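Side-chain contacts in isoaspartyl dipeptidase (Fervidobacterium islandicum, PDB 7CDH), which probably hydrolyses isoaspartyl (beta-aspartyl) dipeptides as a zinc-dependent metallopeptidase of the amidohydrolase family, consistent with a role in repairing damaged proteins: residues R201-E204 and Y205-D208; P167-E170 and E171-I175; Y46-N49 and G50-L53; K320-L324 and A325-K329. All coordinates share one frame; numbering follows the deposited sequence.

How the interactions relate
The four local contacts fall into two touching pairs; interactions 1 and 2 lie on the opposite side of the chain's centre from interaction 3. Interactions 1 and 2 stand side by side at the starts of two helices of the barrel region, where the hydroxyl Y205 OH lies 2.9 Å from the carbonyl P167 O, a probable hydrogen bond. They are the pair nearer the metal site: the side chains of I203 and P167 lie about 12 and 13 Å from a zinc ion. Interactions 3 and 4 meet through two leucines, with L52 CD1 4.1 Å from L324 CD2. About 46 Å separates the centres of interactions 1 and 3, whereas the centre of interaction 4 is about 30 Å from that of interaction 1.

Interaction 1 of 4, residues R201-E204 and Y205-D208; sequences RGIE and YLFD
The F207 ring meets I203 through CE2, which lies 3.9 Å from I203 CD1, while the carbonyl I203 O approaches the same ring obliquely. The Y205 ring presents an edge to the D208 carboxylate, whose OD2 sits in the ring plane, and E204 C comes to that ring at a slant. I203 has its CG1 branch between the backbone N and the carbonyl carbon (chi1 60°), which sends CD1 to F207 and leaves CG2 to meet L206 CD2 at 4.1 Å. I203 is also the N-cap: its carbonyl O accepts from L206 N at 3.0 Å, with the donor well above the carbonyl plane, and weakly from F207 N at 3.4 Å. One residue on, D208 N donates to E204 O at 2.9 Å, nearly in line with the carbonyl bond, and D208 CG lies 3.4 Å from the same E204 O. An alanine at D208 takes the carboxylate away and would probably leave the Y205 edge and the space beside E204 O less well filled. A type II' turn from R201 to E204 leads into the helix, a water bridges G202 O and Y205 N, and R201 forms a salt bridge with E214 of the second subunit. Helix 229-240 packs on I203, L206 and F207 through F238, strand 191-196 lies against I203 and L206, and helix 169-186 touches Y205 and D208.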
# COMPACT_ATOMS: atom_id res chain seq x y z
N ARG A 201 2.32 24.81 28.54
CA ARG A 201 2.86 23.47 28.88
C ARG A 201 4.39 23.44 28.78
O ARG A 201 4.98 22.57 29.40
CB ARG A 201 2.21 22.42 27.98
CG ARG A 201 0.75 22.11 28.33
CD ARG A 201 0.06 21.22 27.31
NE ARG A 201 -0.09 21.88 26.02
CZ ARG A 201 -0.69 21.38 24.94
NH1 ARG A 201 -1.24 20.18 24.99
NH2 ARG A 201 -0.76 22.08 23.81
N GLY A 202 5.05 24.35 28.06
CA GLY A 202 6.53 24.36 27.94
C GLY A 202 7.09 22.96 27.67
O GLY A 202 6.58 22.31 26.76
N ILE A 203 8.06 22.50 28.47
CA ILE A 203 8.73 21.18 28.36
C ILE A 203 8.20 20.18 29.40
O ILE A 203 8.94 19.24 29.74
CB ILE A 203 10.26 21.31 28.41
CG1 ILE A 203 10.79 21.94 29.70
CG2 ILE A 203 10.76 22.03 27.16
CD1 ILE A 203 12.32 21.78 29.88
N GLU A 204 6.92 20.27 29.79
CA GLU A 204 6.18 19.22 30.55
C GLU A 204 6.52 17.79 30.03
O GLU A 204 6.96 16.93 30.81
CB GLU A 204 4.68 19.48 30.38
CG GLU A 204 3.81 19.20 31.58
CD GLU A 204 2.49 19.97 31.48
OE1 GLU A 204 2.39 21.10 32.08
OE2 GLU A 204 1.58 19.48 30.75
N TYR A 205 6.30 17.52 28.76
CA TYR A 205 6.50 16.17 28.18
C TYR A 205 7.91 15.66 28.45
O TYR A 205 8.06 14.44 28.60
CB TYR A 205 6.27 16.21 26.67
CG TYR A 205 4.83 16.26 26.23
CD1 TYR A 205 3.78 15.98 27.08
CD2 TYR A 205 4.55 16.53 24.91
CE1 TYR A 205 2.47 15.99 26.64
CE2 TYR A 205 3.24 16.54 24.45
CZ TYR A 205 2.20 16.27 25.31
OH TYR A 205 0.94 16.28 24.80
N LEU A 206 8.92 16.54 28.46
CA LEU A 206 10.34 16.11 28.65
C LEU A 206 10.52 15.57 30.07
O LEU A 206 11.16 14.50 30.23
CB LEU A 206 11.30 17.25 28.30
CG LEU A 206 11.65 17.38 26.81
CD1 LEU A 206 10.43 17.73 25.98
CD2 LEU A 206 12.72 18.42 26.58
N PHE A 207 9.92 16.24 31.05
CA PHE A 207 9.91 15.82 32.47
C PHE A 207 9.11 14.52 32.58
O PHE A 207 9.58 13.61 33.33
CB PHE A 207 9.39 16.94 33.37
CG PHE A 207 10.38 18.07 33.56
CD1 PHE A 207 11.60 17.83 34.17
CD2 PHE A 207 10.11 19.35 33.13
CE1 PHE A 207 12.52 18.86 34.34
CE2 PHE A 207 11.02 20.37 33.31
CZ PHE A 207 12.23 20.12 33.90
N ASP A 208 7.99 14.42 31.85
CA ASP A 208 7.12 13.21 31.86
C ASP A 208 7.91 12.00 31.35
O ASP A 208 7.86 10.93 31.98
CB ASP A 208 5.85 13.38 31.03
CG ASP A 208 4.83 14.36 31.60
OD1 ASP A 208 4.91 14.69 32.81
OD2 ASP A 208 3.96 14.80 30.80
O HOH W 1 5.74 19.69 26.65

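Interaction 2 of 4, residues P167-E170 and E171-I175; sequences PTLE and EILRI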
# COMPACT_ATOMS: atom_id res chain seq x y z
N PRO A 167 0.80 16.79 19.28
CA PRO A 167 1.14 15.40 19.55
C PRO A 167 0.85 15.01 21.00
O PRO A 167 1.03 15.83 21.89
CB PRO A 167 2.66 15.36 19.35
CG PRO A 167 3.09 16.77 19.72
CD PRO A 167 1.98 17.65 19.16
N THR A 168 0.43 13.77 21.21
CA THR A 168 0.21 13.18 22.56
C THR A 168 1.54 12.72 23.15
O THR A 168 2.49 12.51 22.39
CB THR A 168 -0.74 11.98 22.49
OG1 THR A 168 -0.13 10.92 21.74
CG2 THR A 168 -2.07 12.38 21.88
N LEU A 169 1.55 12.45 24.45
CA LEU A 169 2.74 11.92 25.16
C LEU A 169 3.12 10.55 24.60
O LEU A 169 4.31 10.29 24.40
CB LEU A 169 2.44 11.86 26.66
CG LEU A 169 3.56 11.24 27.50
CD1 LEU A 169 4.87 11.98 27.27
CD2 LEU A 169 3.18 11.23 28.98
N GLU A 170 2.13 9.69 24.37
CA GLU A 170 2.32 8.34 23.79
C GLU A 170 3.01 8.45 22.43
O GLU A 170 3.98 7.69 22.22
CB GLU A 170 0.98 7.60 23.74
CG GLU A 170 0.53 7.12 25.12
CD GLU A 170 -0.86 6.48 25.20
OE1 GLU A 170 -1.62 6.56 24.19
OE2 GLU A 170 -1.19 5.90 26.27
N GLU A 171 2.56 9.36 21.55
CA GLU A 171 3.17 9.52 20.21
C GLU A 171 4.63 9.94 20.39
O GLU A 171 5.51 9.30 19.76
CB GLU A 171 2.42 10.55 19.37
CG GLU A 171 1.03 10.14 18.95
CD GLU A 171 0.31 11.22 18.13
OE1 GLU A 171 0.18 12.35 18.63
OE2 GLU A 171 -0.09 10.93 16.96
N ILE A 172 4.89 10.96 21.22
CA ILE A 172 6.29 11.39 21.58
C ILE A 172 7.11 10.19 22.06
O ILE A 172 8.23 10.03 21.59
CB ILE A 172 6.32 12.51 22.64
CG1 ILE A 172 5.59 13.78 22.19
CG2 ILE A 172 7.76 12.82 23.01
CD1 ILE A 172 5.96 14.19 20.78
N LEU A 173 6.63 9.40 23.02
CA LEU A 173 7.42 8.30 23.63
C LEU A 173 7.84 7.30 22.55
O LEU A 173 9.02 6.84 22.58
CB LEU A 173 6.62 7.58 24.73
CG LEU A 173 6.57 8.28 26.09
CD1 LEU A 173 5.64 7.54 27.02
CD2 LEU A 173 7.97 8.41 26.69
N ARG A 174 6.91 6.94 21.64
CA ARG A 174 7.24 5.99 20.58
C ARG A 174 8.40 6.56 19.75
O ARG A 174 9.39 5.81 19.53
CB ARG A 174 5.98 5.70 19.76
CG ARG A 174 6.22 4.81 18.54
CD ARG A 174 6.75 3.41 18.80
NE ARG A 174 6.26 2.85 20.05
CZ ARG A 174 5.02 2.42 20.25
NH1 ARG A 174 4.13 2.47 19.27
NH2 ARG A 174 4.69 1.95 21.44
N ILE A 175 8.33 7.84 19.36
CA ILE A 175 9.36 8.53 18.52
C ILE A 175 10.68 8.57 19.29
O ILE A 175 11.71 8.22 18.71
CB ILE A 175 8.87 9.93 18.10
CG1 ILE A 175 7.74 9.84 17.08
CG2 ILE A 175 10.03 10.80 17.59
CD1 ILE A 175 6.80 11.02 17.16
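The backbone bends from an extended P167-T168 into the first turn of helix 169-186, where T168 O accepts from I172 N at 3.1 Å in an almost straight bond. T168 and E171 close this end as a capping box. Side chain answers backbone in both directions: T168 OG1 accepts from E171 N at 3.1 Å, and E171 OE1 accepts from T168 N at 3.0 Å through its anti lone pair. With chi1 at 66°, T168 turns OG1 back over the helix start to face E171 N, while the E171 chain runs extended beyond CG and crosses the threonine at about a right angle. Two of the amide hydrogens at the helix start are thereby given acceptors. The same OE1 also takes a salt bridge from R174 of the second subunit, and in the reciprocal contact R174 reaches E171 of the third subunit and S165 O there, so the cap is shared across the assembly. The helix belongs to the beta-alpha-beta unit of strands 151-159 and 191-196. I172, which also packs on I209 of helix 204-212, meets P167 at a slant, its CD1 3.8 Å from P167 CB. Farther along, L169 CD1 stands 4.2 Å from L173 CG.

Interaction 3 of 4, residues Y46-N49 and G50-L53; sequences YDAN and GLLL
Y46 holds its CG anti to the backbone N (chi1 -179°), and L51 keeps its CG beside its own backbone N (chi1 -49°); together these torsions carry the tyrosine hydroxyl end and L51 CD1 to the same place. L51 CD1 is 3.7 Å from Y46 OH and 4.1 Å from Y46 CE2, the two side chains crossing at about a right angle. A48 CB closes in from the turn, also 4.1 Å from L51 CD1. Beyond the leucine, Y46 OH is hydrogen-bonded to D377 and S366, which fixes the end of the ring that the methyl touches. The backbone turns back through L51 N, which donates to A48 O at 3.0 Å from above the carbonyl plane. G50 sits where a CB would run into N49 O, so the chain here depends on the missing side chain. At the entry to the turn, D47 OD1 accepts from N49 N at 3.2 Å through its anti lone pair, an Asx turn, and takes a second bond from N7. The whole is a type II beta turn from A48 to L51 joining strand 43-47 of the small N-terminal sheet to strand 51-59, which runs on toward the zinc ligands H61 and H63 of the amidohydrolase barrel.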
# COMPACT_ATOMS: atom_id res chain seq x y z
N TYR A 46 51.64 28.47 8.32
CA TYR A 46 50.82 29.70 8.42
C TYR A 46 51.22 30.45 9.70
O TYR A 46 51.23 29.86 10.82
CB TYR A 46 49.34 29.35 8.32
CG TYR A 46 48.40 30.53 8.40
CD1 TYR A 46 48.12 31.30 7.29
CD2 TYR A 46 47.74 30.83 9.57
CE1 TYR A 46 47.24 32.38 7.36
CE2 TYR A 46 46.86 31.90 9.66
CZ TYR A 46 46.61 32.69 8.54
OH TYR A 46 45.74 33.75 8.64
N ASP A 47 51.63 31.70 9.51
CA ASP A 47 52.06 32.64 10.57
C ASP A 47 50.80 33.27 11.15
O ASP A 47 50.28 34.25 10.56
CB ASP A 47 53.00 33.74 10.05
CG ASP A 47 53.84 34.39 11.14
OD1 ASP A 47 53.31 34.59 12.25
OD2 ASP A 47 55.03 34.67 10.87
N ALA A 48 50.37 32.76 12.28
CA ALA A 48 49.13 33.24 12.93
C ALA A 48 49.47 34.18 14.07
O ALA A 48 48.66 34.29 14.98
CB ALA A 48 48.33 32.05 13.40
N ASN A 49 50.61 34.89 14.02
CA ASN A 49 50.98 35.87 15.07
C ASN A 49 49.95 37.00 15.03
O ASN A 49 49.58 37.44 13.92
CB ASN A 49 52.43 36.37 14.94
CG ASN A 49 52.71 37.51 15.90
OD1 ASN A 49 52.74 37.33 17.12
ND2 ASN A 49 52.80 38.71 15.35
N GLY A 50 49.46 37.41 16.21
CA GLY A 50 48.33 38.36 16.33
C GLY A 50 46.97 37.68 16.39
O GLY A 50 45.99 38.39 16.70
N LEU A 51 46.88 36.36 16.13
CA LEU A 51 45.60 35.62 16.04
C LEU A 51 45.46 34.63 17.21
O LEU A 51 46.47 34.07 17.67
CB LEU A 51 45.49 34.89 14.70
CG LEU A 51 45.79 35.72 13.44
CD1 LEU A 51 45.62 34.88 12.19
CD2 LEU A 51 44.92 36.97 13.36
N LEU A 52 44.21 34.44 17.65
CA LEU A 52 43.75 33.33 18.50
C LEU A 52 43.31 32.20 17.55
O LEU A 52 42.61 32.51 16.55
CB LEU A 52 42.58 33.81 19.37
CG LEU A 52 42.68 35.24 19.92
CD1 LEU A 52 41.53 35.56 20.84
CD2 LEU A 52 43.99 35.44 20.66
N LEU A 53 43.75 30.96 17.81
CA LEU A 53 43.29 29.71 17.18
C LEU A 53 42.22 29.07 18.09
O LEU A 53 42.55 28.70 19.23
CB LEU A 53 44.47 28.76 16.97
CG LEU A 53 44.11 27.44 16.29
CD1 LEU A 53 43.82 27.66 14.81
CD2 LEU A 53 45.20 26.40 16.45

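Interaction 4 of 4, residues K320-L324 and A325-K329; sequences KGLPL and AEVLK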
# COMPACT_ATOMS: atom_id res chain seq x y z
N LYS A 320 30.54 40.96 28.44
CA LYS A 320 29.99 40.92 29.82
C LYS A 320 31.04 40.35 30.79
O LYS A 320 30.70 40.07 31.96
CB LYS A 320 28.68 40.13 29.83
CG LYS A 320 27.49 40.85 29.24
CD LYS A 320 26.26 40.75 30.12
CE LYS A 320 25.10 41.59 29.64
NZ LYS A 320 25.51 42.98 29.32
N GLY A 321 32.28 40.16 30.34
CA GLY A 321 33.41 39.75 31.19
C GLY A 321 33.66 38.25 31.29
O GLY A 321 34.75 37.91 31.86
N LEU A 322 32.77 37.38 30.77
CA LEU A 322 32.98 35.90 30.81
C LEU A 322 34.24 35.54 30.04
O LEU A 322 34.54 36.15 29.04
CB LEU A 322 31.77 35.14 30.27
CG LEU A 322 30.62 34.98 31.26
CD1 LEU A 322 29.84 36.29 31.39
CD2 LEU A 322 29.70 33.82 30.88
N PRO A 323 35.04 34.58 30.53
CA PRO A 323 36.25 34.15 29.83
C PRO A 323 35.96 33.30 28.57
O PRO A 323 35.07 32.51 28.57
CB PRO A 323 37.03 33.32 30.89
CG PRO A 323 35.99 32.87 31.90
CD PRO A 323 34.83 33.84 31.78
N LEU A 324 36.76 33.51 27.53
CA LEU A 324 36.58 32.89 26.20
C LEU A 324 36.63 31.36 26.32
O LEU A 324 35.78 30.70 25.73
CB LEU A 324 37.64 33.44 25.25
CG LEU A 324 37.55 32.90 23.83
CD1 LEU A 324 36.15 33.14 23.23
CD2 LEU A 324 38.62 33.52 22.96
N ALA A 325 37.53 30.80 27.11
CA ALA A 325 37.60 29.32 27.27
C ALA A 325 36.25 28.75 27.73
O ALA A 325 35.96 27.58 27.44
CB ALA A 325 38.70 28.94 28.23
N GLU A 326 35.47 29.54 28.45
CA GLU A 326 34.19 29.10 29.04
C GLU A 326 33.07 29.34 28.03
O GLU A 326 32.28 28.42 27.81
CB GLU A 326 33.97 29.84 30.37
CG GLU A 326 34.82 29.29 31.51
CD GLU A 326 34.47 27.87 31.95
OE1 GLU A 326 35.41 27.07 32.21
OE2 GLU A 326 33.25 27.55 32.03
N VAL A 327 33.00 30.52 27.42
CA VAL A 327 31.93 30.86 26.44
C VAL A 327 31.98 29.88 25.25
O VAL A 327 30.96 29.39 24.89
CB VAL A 327 32.01 32.32 25.99
CG1 VAL A 327 30.84 32.68 25.12
CG2 VAL A 327 32.03 33.23 27.20
N LEU A 328 33.15 29.50 24.78
CA LEU A 328 33.29 28.65 23.60
C LEU A 328 32.58 27.31 23.78
O LEU A 328 32.34 26.65 22.78
CB LEU A 328 34.77 28.42 23.35
CG LEU A 328 35.46 29.54 22.60
CD1 LEU A 328 36.93 29.19 22.42
CD2 LEU A 328 34.78 29.77 21.25
N LYS A 329 32.33 26.90 25.01
CA LYS A 329 31.72 25.59 25.30
C LYS A 329 30.38 25.48 24.56
O LYS A 329 30.04 24.35 24.20
CB LYS A 329 31.49 25.41 26.80
CG LYS A 329 32.76 25.17 27.60
CD LYS A 329 32.47 25.10 29.08
CE LYS A 329 33.67 24.73 29.90
NZ LYS A 329 33.24 24.35 31.26
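L324 and L328 make the close-packed side: L324 CD1 lies 3.7 Å from L328 CG, the two leucines crossing at a slant one helical turn apart. L324 carries its CG anti to the backbone N (chi1 -179°), which swings CD1 toward the later residue. L322 joins from the loop, its CB 3.6 Å from V327 CG2, and V327 and L324 are both buried. The looser, solvent-side part is P323 with E326: the proline ring and the glutamate's first carbons run alongside each other, with P323 CG 3.8 Å from E326 CG, and P323 is exposed. E326 OE2 pairs with K329 NZ at 3.3 Å, a salt bridge whose hydrogen bond is weak, and that lysine has a second partner in D278. The helix start is gripped at P323, the N-cap, whose O accepts from V327 N at 3.1 Å in the carbonyl plane and from E326 N at 3.0 Å above it. L328 N donates to L324 O at 3.0 Å. An alanine at L328 would remove the atoms that meet L324 CD1 and is likely to leave a gap between this turn and F11. Helix 309-318 backs L322, L324 and V327, helix 264-273 presents Y272 to L322, P323 and E326, and F11 of strand 8-11 lies against L324 and L328.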